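Local coordinates for protein probable CoA-transferase alpha subunit (Rhodococcus jostii, PDB 6COJ) that probably serves as the alpha subunit of a coenzyme A transferase family enzyme and binds a spiro-lactone acyl-coenzyme A thioester at a site shared with another chain, at residues Ile38-Lys46 with Tyr86-Ala94; Leu175-Leu184 with Phe202-Ala210. The protein carries 1 engineered substitution. One frame throughout, in Å; residues are numbered along the deposited sequence.

Contact 1 of 2, residues Ile38-Lys46 with Tyr86-Ala94; sequences IGGWGSRRK and YGFVSLDSA. With F8G (S-{(3R,5R,9R)-1-[(2R,3S,4R,5R)-5-(6-amino-9H-purin-9-yl)-4-hydroxy-3-(phosphonooxy)tetrahydrofuran-2-yl]-3,5,9-trihydroxy-8,8-dimethyl-3,5-dioxido-10,14-dioxo-2,4,6-trioxa-11,15-diaza-3lambda~5~,5lambda~5~-diphosphaheptadecan-17-yl} (5R,10R)-7-hydroxy-10-methyl-2-oxo-1-oxaspiro[4.5]dec-6-ene-6-carbothioate (non-preferred name)), chain E.
Arg-44 reaches across to Asp-92, and its side chain is the one to follow. At CB it sets off with CG beside the backbone N and opposite the carbonyl carbon (chi1 -48°), bringing CG to 3.5 Å from Asp-92 OD2. The chain runs extended from CG to NE, CD passing 3.8 Å from Asp-92 OD2, to a side-on, two-nitrogen grip on the carboxylate: NE donates to Asp-92 OD2 at 3.0 Å, and NH2 to Asp-92 OD1. Both oxygens are approached from above the carboxylate plane, which stands 75° from the guanidinium. Ser-43 N reaches Asp-92 OD2 from the opposite face (2.9 Å), so that oxygen holds two donors. Asp-92 OD1 also accepts from a water that accepts from Trp-41 NE1 (2.9 Å), tying the indole to the salt bridge. Over one indole face sits Phe-88, whose CZ is 3.4 Å from Trp-41 CE2, the rings oblique. The ligand's acyl end lies beside them: its methyl CAI is 3.5 Å from Trp-41 CH2, and Phe-88 CD2 approaches the lactone carbonyl oxygen OAN. The arrangement is one wall of the acyl-CoA ligand pocket, built from the segments that follow parallel strands 35-38 and 81-86 of a Rossmann-like fold.

Contact 2 of 2, residues Leu175-Leu184 with Phe202-Ala210; sequences LNLDAALVHL and FDDLYCAAA
Strand 177-184 and helix 203-208, joined by contacts such as Val-182 on Asp-203, form the first two elements of a beta-alpha-beta crossover that continues into the neighbouring parallel strand 213-217. Helix 203-208 runs nearly antiparallel to strand portion 179-184 (156°), their axes 7.7 Å apart at closest approach. Just past the helix, Leu-177 and Ala-210 form a single parallel bridge pair: Leu-177 N donates to Ala-209 O at 3.0 Å, and Ala-210 CA makes a CH...O contact to Leu-177 O. Leu-177 CD1 reaches the edge of the Tyr-206 ring and comes to 3.6 Å from Tyr-206 O. Next along the strand, Ala-180 CB rests on Ala-210 CB (3.7 Å) and lies 3.5 Å from Tyr-206 O. Val-182 faces the beginning of the helix. With chi1 at -59°, CG1 lies against the CB and CG of Asp-203, while CG2 turns to Cys-207 SG at 3.9 Å. At the start of the helix a water links the two segments, accepting from His-183 N at 2.8 Å and donating to Asp-203 OD2. That same carboxylate forms a salt bridge with Arg-45, and its OD1 accepts from Gly-40 N. The small methyl of Ala-180, set against Tyr-206 O and the methyl of Ala-210, is consistent with the close seat of the helix on the strand. At the N-terminal end of the helix the buried acid has a cation, a backbone N-H and a water as partners, so its charge is probably well compensated despite the apolar valine beside it.

In the fold
From the N terminus, strand 35-38 runs into the loop of contact 1, which closes on 86-94 after a span holding helices 48-56 and 70-77 and strands 62-65 and 81-86. Contact 2 opens only later and closes a shorter excursion, from strand 177-184 through the small strands 186-187 and 193-194 to helix 203-208. The two are therefore in series, neither nested nor crossed, yet they meet in space because strands 35-38 and 177-184 are neighbours in the parallel sheet. Arg-45 NE lies 2.8 Å from His-183 O, a probable hydrogen bond, and Ile-38 O packs against Tyr-206 CZ. The pocket loops are thus tied to the crossover helix and the central sheet.

Contact 1 of 2, residues Ile38-Lys46 with Tyr86-Ala94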
# COMPACT_ATOMS: atom_id res chain seq x y z
N ILE A 38 -13.81 13.05 -1.70
CA ILE A 38 -13.69 13.44 -3.11
C ILE A 38 -12.28 13.10 -3.58
O ILE A 38 -11.30 13.53 -2.96
CB ILE A 38 -14.02 14.92 -3.33
CG1 ILE A 38 -15.41 15.23 -2.76
CG2 ILE A 38 -13.95 15.24 -4.81
CD1 ILE A 38 -15.81 16.68 -2.90
N GLY A 39 -12.20 12.35 -4.67
CA GLY A 39 -10.94 11.84 -5.19
C GLY A 39 -10.11 12.90 -5.90
O GLY A 39 -10.30 14.11 -5.73
N GLY A 40 -9.17 12.42 -6.71
CA GLY A 40 -8.23 13.32 -7.33
C GLY A 40 -7.30 13.96 -6.30
O GLY A 40 -7.11 13.45 -5.19
N TRP A 41 -6.75 15.12 -6.67
CA TRP A 41 -5.73 15.77 -5.86
C TRP A 41 -5.57 17.21 -6.34
O TRP A 41 -5.19 17.42 -7.49
CB TRP A 41 -4.41 15.02 -6.04
CG TRP A 41 -3.19 15.64 -5.41
CD1 TRP A 41 -2.50 16.74 -5.85
CD2 TRP A 41 -2.48 15.15 -4.27
NE1 TRP A 41 -1.41 16.97 -5.04
CE2 TRP A 41 -1.37 16.00 -4.07
CE3 TRP A 41 -2.67 14.07 -3.39
CZ2 TRP A 41 -0.46 15.81 -3.03
CZ3 TRP A 41 -1.76 13.89 -2.36
CH2 TRP A 41 -0.68 14.75 -2.19
N GLY A 42 -5.85 18.19 -5.48
CA GLY A 42 -5.67 19.57 -5.93
C GLY A 42 -6.48 19.82 -7.19
O GLY A 42 -7.67 19.51 -7.25
N SER A 43 -5.83 20.37 -8.21
CA SER A 43 -6.49 20.55 -9.51
C SER A 43 -6.14 19.42 -10.48
O SER A 43 -5.72 19.64 -11.63
CB SER A 43 -6.16 21.93 -10.08
OG SER A 43 -6.90 22.20 -11.26
N ARG A 44 -6.33 18.18 -10.02
CA ARG A 44 -5.93 17.00 -10.78
C ARG A 44 -7.01 15.93 -10.66
O ARG A 44 -7.30 15.46 -9.55
CB ARG A 44 -4.58 16.44 -10.31
CG ARG A 44 -3.49 17.50 -10.18
CD ARG A 44 -2.20 16.96 -9.58
NE ARG A 44 -1.36 18.03 -9.08
CZ ARG A 44 -0.03 18.08 -9.16
NH1 ARG A 44 0.65 17.11 -9.76
NH2 ARG A 44 0.61 19.12 -8.65
N ARG A 45 -7.58 15.56 -11.80
CA ARG A 45 -8.59 14.50 -11.94
C ARG A 45 -9.65 14.54 -10.86
O ARG A 45 -10.01 13.54 -10.25
CB ARG A 45 -7.97 13.11 -12.10
CG ARG A 45 -8.81 12.23 -13.03
CD ARG A 45 -8.22 10.82 -13.24
NE ARG A 45 -8.22 10.09 -11.97
CZ ARG A 45 -7.15 9.58 -11.37
NH1 ARG A 45 -5.94 9.62 -11.94
NH2 ARG A 45 -7.32 8.99 -10.19
N LYS A 46 -10.19 15.75 -10.65
CA LYS A 46 -11.31 15.88 -9.74
C LYS A 46 -12.60 15.48 -10.46
O LYS A 46 -12.74 15.70 -11.66
CB LYS A 46 -11.42 17.33 -9.29
CG LYS A 46 -10.36 17.69 -8.27
CD LYS A 46 -10.66 17.03 -6.95
CE LYS A 46 -9.60 17.31 -5.91
NZ LYS A 46 -10.01 16.69 -4.64
N TYR A 86 -8.78 17.76 5.36
CA TYR A 86 -7.97 17.90 4.15
C TYR A 86 -6.51 18.01 4.52
O TYR A 86 -6.16 18.45 5.62
CB TYR A 86 -8.39 19.15 3.33
CG TYR A 86 -8.34 20.42 4.15
CD1 TYR A 86 -9.44 20.84 4.89
CD2 TYR A 86 -7.18 21.18 4.23
CE1 TYR A 86 -9.39 21.99 5.67
CE2 TYR A 86 -7.11 22.32 5.01
CZ TYR A 86 -8.21 22.71 5.73
OH TYR A 86 -8.16 23.84 6.51
N GLY A 87 -5.65 17.62 3.57
CA GLY A 87 -4.22 17.73 3.74
C GLY A 87 -3.69 19.04 3.19
O GLY A 87 -2.62 19.51 3.58
N PHE A 88 -4.46 19.64 2.28
CA PHE A 88 -4.14 20.94 1.70
C PHE A 88 -5.34 21.35 0.87
O PHE A 88 -6.25 20.55 0.63
CB PHE A 88 -2.90 20.86 0.81
CG PHE A 88 -3.06 19.95 -0.38
CD1 PHE A 88 -3.64 20.42 -1.56
CD2 PHE A 88 -2.62 18.63 -0.33
CE1 PHE A 88 -3.81 19.59 -2.66
CE2 PHE A 88 -2.77 17.80 -1.44
CZ PHE A 88 -3.36 18.27 -2.59
N VAL A 89 -5.33 22.60 0.42
CA VAL A 89 -6.21 23.05 -0.66
C VAL A 89 -5.35 23.83 -1.63
O VAL A 89 -4.70 24.81 -1.24
CB VAL A 89 -7.39 23.91 -0.16
CG1 VAL A 89 -8.26 24.33 -1.35
CG2 VAL A 89 -8.21 23.14 0.88
N SER A 90 -5.31 23.39 -2.89
CA SER A 90 -4.46 24.05 -3.87
C SER A 90 -5.08 23.94 -5.25
O SER A 90 -5.67 22.91 -5.60
CB SER A 90 -3.06 23.41 -3.92
OG SER A 90 -2.24 24.09 -4.86
N LEU A 91 -4.93 25.01 -6.04
CA LEU A 91 -5.26 24.99 -7.45
C LEU A 91 -4.10 24.52 -8.33
O LEU A 91 -4.27 24.41 -9.54
CB LEU A 91 -5.75 26.37 -7.90
CG LEU A 91 -7.01 26.90 -7.21
CD1 LEU A 91 -7.39 28.28 -7.76
CD2 LEU A 91 -8.18 25.93 -7.38
N ASP A 92 -2.92 24.28 -7.74
CA ASP A 92 -1.74 23.76 -8.43
C ASP A 92 -1.06 24.78 -9.35
O ASP A 92 0.17 24.76 -9.49
CB ASP A 92 -2.01 22.43 -9.14
CG ASP A 92 -2.02 21.26 -8.17
OD1 ASP A 92 -1.11 21.20 -7.31
OD2 ASP A 92 -2.93 20.41 -8.25
N SER A 93 -1.83 25.67 -9.96
CA SER A 93 -1.31 26.79 -10.72
C SER A 93 -1.75 28.08 -10.04
O SER A 93 -2.65 28.08 -9.20
CB SER A 93 -1.85 26.81 -12.15
OG SER A 93 -2.02 25.50 -12.66
N ALA A 94 -1.11 29.18 -10.43
CA ALA A 94 -1.49 30.50 -9.92
C ALA A 94 -2.99 30.72 -10.15
O ALA A 94 -3.50 30.36 -11.21
CB ALA A 94 -0.68 31.58 -10.60
C4 F8G E . -1.34 38.99 5.98
C5 F8G E . -0.88 38.71 7.34
C6 F8G E . -1.91 38.59 8.41
C8 F8G E . 0.84 38.83 5.99
N1 F8G E . -3.21 38.74 8.09
N3 F8G E . -2.66 39.14 5.71
C1' F8G E . -0.28 39.31 3.76
C2 F8G E . -3.70 39.03 6.73
C2' F8G E . 0.83 40.18 3.22
C3' F8G E . 0.95 39.67 1.81
C4' F8G E . 0.73 38.19 1.97
C5' F8G E . 2.05 37.50 2.21
CAA F8G E . 5.78 15.60 0.83
CAB F8G E . 5.88 17.09 0.61
CAC F8G E . 4.87 17.83 0.12
CAD F8G E . 3.70 17.18 -0.60
CAE F8G E . 3.90 15.67 -0.74
CAF F8G E . 4.39 15.08 0.57
CAG F8G E . 4.85 19.29 0.33
CAI F8G E . 2.64 14.95 -1.18
CAK F8G E . 3.36 17.79 -1.98
CAL F8G E . 1.98 18.45 -1.91
CAM F8G E . 1.58 18.20 -0.47
CAQ F8G E . 5.48 21.82 1.11
CAR F8G E . 5.77 22.48 -0.23
CAT F8G E . 5.90 24.88 0.04
CAU F8G E . 5.24 26.20 -0.33
CAV F8G E . 5.68 27.36 0.55
CAX F8G E . 5.70 29.37 -0.77
CAY F8G E . 5.06 30.69 -1.14
CAZ F8G E . 5.78 31.88 -0.51
CBA F8G E . 4.96 33.14 -0.75
CBM F8G E . 5.90 31.66 1.00
CBN F8G E . 7.16 32.10 -1.11
N6 F8G E . -1.54 38.33 9.69
N7 F8G E . 0.46 38.62 7.28
N9 F8G E . -0.24 39.06 5.22
NAS F8G E . 5.20 23.80 -0.31
NAW F8G E . 5.07 28.61 0.11
O2' F8G E . 0.49 41.57 3.25
O3' F8G E . -0.15 40.13 1.04
O4' F8G E . -0.11 38.05 3.12
O5' F8G E . 2.85 37.62 1.04
OAH F8G E . 6.95 17.59 0.91
OAJ F8G E . 3.88 19.93 -0.07
OAN F8G E . 0.59 18.59 0.11
OAO F8G E . 2.55 17.39 0.21
OBB F8G E . 3.67 32.88 -0.23
OBD F8G E . 2.75 35.12 0.71
OBJ F8G E . 6.99 24.80 0.59
OBK F8G E . 6.76 29.02 -1.27
OBL F8G E . 5.03 30.84 -2.56
OBO F8G E . 1.21 33.32 0.00
OBP F8G E . 2.46 34.50 -1.82
OBQ F8G E . 4.41 36.53 -0.69
OBR F8G E . 4.79 36.20 1.76
OCI F8G E . -1.22 41.56 -0.75
OCJ F8G E . 0.38 42.55 0.87
OCK F8G E . 1.19 41.00 -0.90
PBC F8G E . 2.50 33.98 -0.40
PBE F8G E . 3.77 36.36 0.67
PCH F8G E . 0.05 41.34 0.02
SAP F8G E . 6.07 20.16 1.10
O HOH W 1 -0.13 19.56 -5.28

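Contact 2 of 2, residues Leu175-Leu184 with Phe202-Ala210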
# COMPACT_ATOMS: atom_id res chain seq x y z
N LEU A 175 -10.90 7.50 8.49
CA LEU A 175 -11.73 8.46 7.76
C LEU A 175 -12.84 7.70 7.03
O LEU A 175 -12.85 7.55 5.80
CB LEU A 175 -10.87 9.29 6.81
CG LEU A 175 -9.86 10.22 7.49
CD1 LEU A 175 -8.88 10.81 6.48
CD2 LEU A 175 -10.57 11.33 8.26
N ASN A 176 -13.78 7.18 7.82
CA ASN A 176 -14.92 6.48 7.24
C ASN A 176 -15.82 7.47 6.51
O ASN A 176 -16.09 8.57 7.01
CB ASN A 176 -15.72 5.79 8.34
CG ASN A 176 -14.84 4.92 9.21
OD1 ASN A 176 -14.42 3.85 8.80
ND2 ASN A 176 -14.55 5.38 10.42
N LEU A 177 -16.29 7.08 5.34
CA LEU A 177 -17.07 7.97 4.49
C LEU A 177 -18.45 7.39 4.21
O LEU A 177 -18.59 6.18 3.97
CB LEU A 177 -16.37 8.15 3.14
CG LEU A 177 -14.87 8.46 3.19
CD1 LEU A 177 -14.26 8.39 1.79
CD2 LEU A 177 -14.63 9.82 3.82
N ASP A 178 -19.47 8.25 4.21
CA ASP A 178 -20.77 7.81 3.72
C ASP A 178 -20.72 7.59 2.22
O ASP A 178 -21.37 6.67 1.71
CB ASP A 178 -21.85 8.83 4.08
CG ASP A 178 -22.03 8.97 5.58
OD1 ASP A 178 -22.19 7.93 6.25
OD2 ASP A 178 -21.97 10.11 6.08
N ALA A 179 -19.98 8.43 1.50
CA ALA A 179 -19.91 8.30 0.06
C ALA A 179 -18.55 8.75 -0.44
O ALA A 179 -17.84 9.51 0.22
CB ALA A 179 -21.02 9.12 -0.63
N ALA A 180 -18.18 8.23 -1.61
CA ALA A 180 -16.99 8.68 -2.33
C ALA A 180 -17.39 9.04 -3.75
O ALA A 180 -18.21 8.36 -4.37
CB ALA A 180 -15.91 7.58 -2.39
N LEU A 181 -16.80 10.13 -4.25
CA LEU A 181 -16.96 10.58 -5.64
C LEU A 181 -15.57 10.61 -6.26
O LEU A 181 -14.69 11.31 -5.75
CB LEU A 181 -17.58 11.98 -5.69
CG LEU A 181 -18.87 12.20 -4.90
CD1 LEU A 181 -19.25 13.68 -4.93
CD2 LEU A 181 -19.99 11.34 -5.45
N VAL A 182 -15.37 9.83 -7.32
CA VAL A 182 -14.07 9.78 -8.00
C VAL A 182 -14.31 9.80 -9.50
O VAL A 182 -15.37 9.41 -9.99
CB VAL A 182 -13.23 8.53 -7.59
CG1 VAL A 182 -12.98 8.51 -6.07
CG2 VAL A 182 -13.92 7.24 -8.04
N HIS A 183 -13.29 10.25 -10.24
CA HIS A 183 -13.33 10.30 -11.70
C HIS A 183 -12.12 9.56 -12.26
O HIS A 183 -10.98 9.84 -11.85
CB HIS A 183 -13.28 11.74 -12.21
CG HIS A 183 -13.44 11.84 -13.69
ND1 HIS A 183 -14.67 11.77 -14.31
CD2 HIS A 183 -12.52 12.00 -14.69
CE1 HIS A 183 -14.51 11.89 -15.62
NE2 HIS A 183 -13.22 12.03 -15.87
N LEU A 184 -12.36 8.66 -13.20
CA LEU A 184 -11.30 7.86 -13.80
C LEU A 184 -11.41 7.91 -15.33
O LEU A 184 -12.36 8.44 -15.90
CB LEU A 184 -11.31 6.42 -13.28
CG LEU A 184 -10.74 6.32 -11.86
CD1 LEU A 184 -11.08 4.99 -11.21
CD2 LEU A 184 -9.22 6.53 -11.88
N PHE A 202 -5.44 8.61 -5.07
CA PHE A 202 -5.87 7.77 -3.96
C PHE A 202 -7.31 7.32 -4.16
O PHE A 202 -8.00 6.99 -3.20
CB PHE A 202 -5.69 8.52 -2.64
CG PHE A 202 -4.29 8.99 -2.43
CD1 PHE A 202 -3.82 10.15 -3.04
CD2 PHE A 202 -3.41 8.25 -1.67
CE1 PHE A 202 -2.49 10.54 -2.89
CE2 PHE A 202 -2.09 8.65 -1.50
CZ PHE A 202 -1.64 9.79 -2.11
N ASP A 203 -7.75 7.26 -5.42
CA ASP A 203 -9.17 7.05 -5.68
C ASP A 203 -9.62 5.66 -5.23
O ASP A 203 -10.78 5.50 -4.82
CB ASP A 203 -9.50 7.26 -7.15
CG ASP A 203 -9.45 8.72 -7.55
OD1 ASP A 203 -9.18 9.58 -6.68
OD2 ASP A 203 -9.69 9.02 -8.75
N ASP A 204 -8.74 4.67 -5.30
CA ASP A 204 -9.06 3.36 -4.77
C ASP A 204 -9.31 3.42 -3.27
O ASP A 204 -10.24 2.79 -2.76
CB ASP A 204 -7.95 2.36 -5.10
CG ASP A 204 -6.58 2.83 -4.62
OD1 ASP A 204 -6.28 4.04 -4.72
OD2 ASP A 204 -5.78 2.00 -4.14
N LEU A 205 -8.48 4.18 -2.54
CA LEU A 205 -8.67 4.29 -1.09
C LEU A 205 -9.97 5.00 -0.74
O LEU A 205 -10.66 4.61 0.21
CB LEU A 205 -7.49 5.03 -0.46
CG LEU A 205 -6.11 4.37 -0.59
CD1 LEU A 205 -5.04 5.20 0.09
CD2 LEU A 205 -6.17 2.98 0.02
N TYR A 206 -10.32 6.05 -1.48
CA TYR A 206 -11.59 6.72 -1.22
C TYR A 206 -12.75 5.75 -1.39
O TYR A 206 -13.66 5.70 -0.55
CB TYR A 206 -11.76 7.94 -2.14
CG TYR A 206 -11.03 9.18 -1.68
CD1 TYR A 206 -11.51 9.91 -0.60
CD2 TYR A 206 -9.87 9.62 -2.31
CE1 TYR A 206 -10.85 11.06 -0.17
CE2 TYR A 206 -9.20 10.76 -1.88
CZ TYR A 206 -9.70 11.47 -0.81
OH TYR A 206 -9.06 12.59 -0.38
N CYS A 207 -12.74 4.96 -2.46
CA CYS A 207 -13.81 3.99 -2.64
C CYS A 207 -13.82 2.95 -1.52
O CYS A 207 -14.88 2.61 -0.99
CB CYS A 207 -13.69 3.31 -4.00
SG CYS A 207 -14.14 4.40 -5.36
N ALA A 208 -12.63 2.46 -1.15
CA ALA A 208 -12.55 1.43 -0.12
C ALA A 208 -12.99 1.94 1.24
O ALA A 208 -13.40 1.14 2.09
CB ALA A 208 -11.12 0.86 -0.05
N ALA A 209 -12.91 3.25 1.48
CA ALA A 209 -13.27 3.84 2.77
C ALA A 209 -14.74 4.22 2.87
O ALA A 209 -15.17 4.67 3.94
CB ALA A 209 -12.42 5.09 3.01
N ALA A 210 -15.52 4.04 1.81
CA ALA A 210 -16.86 4.61 1.72
C ALA A 210 -17.93 3.53 1.66
O ALA A 210 -17.70 2.40 1.23
CB ALA A 210 -16.99 5.50 0.48
O HOH W 2 -15.70 3.26 6.37
O HOH W 3 -11.15 11.35 -8.82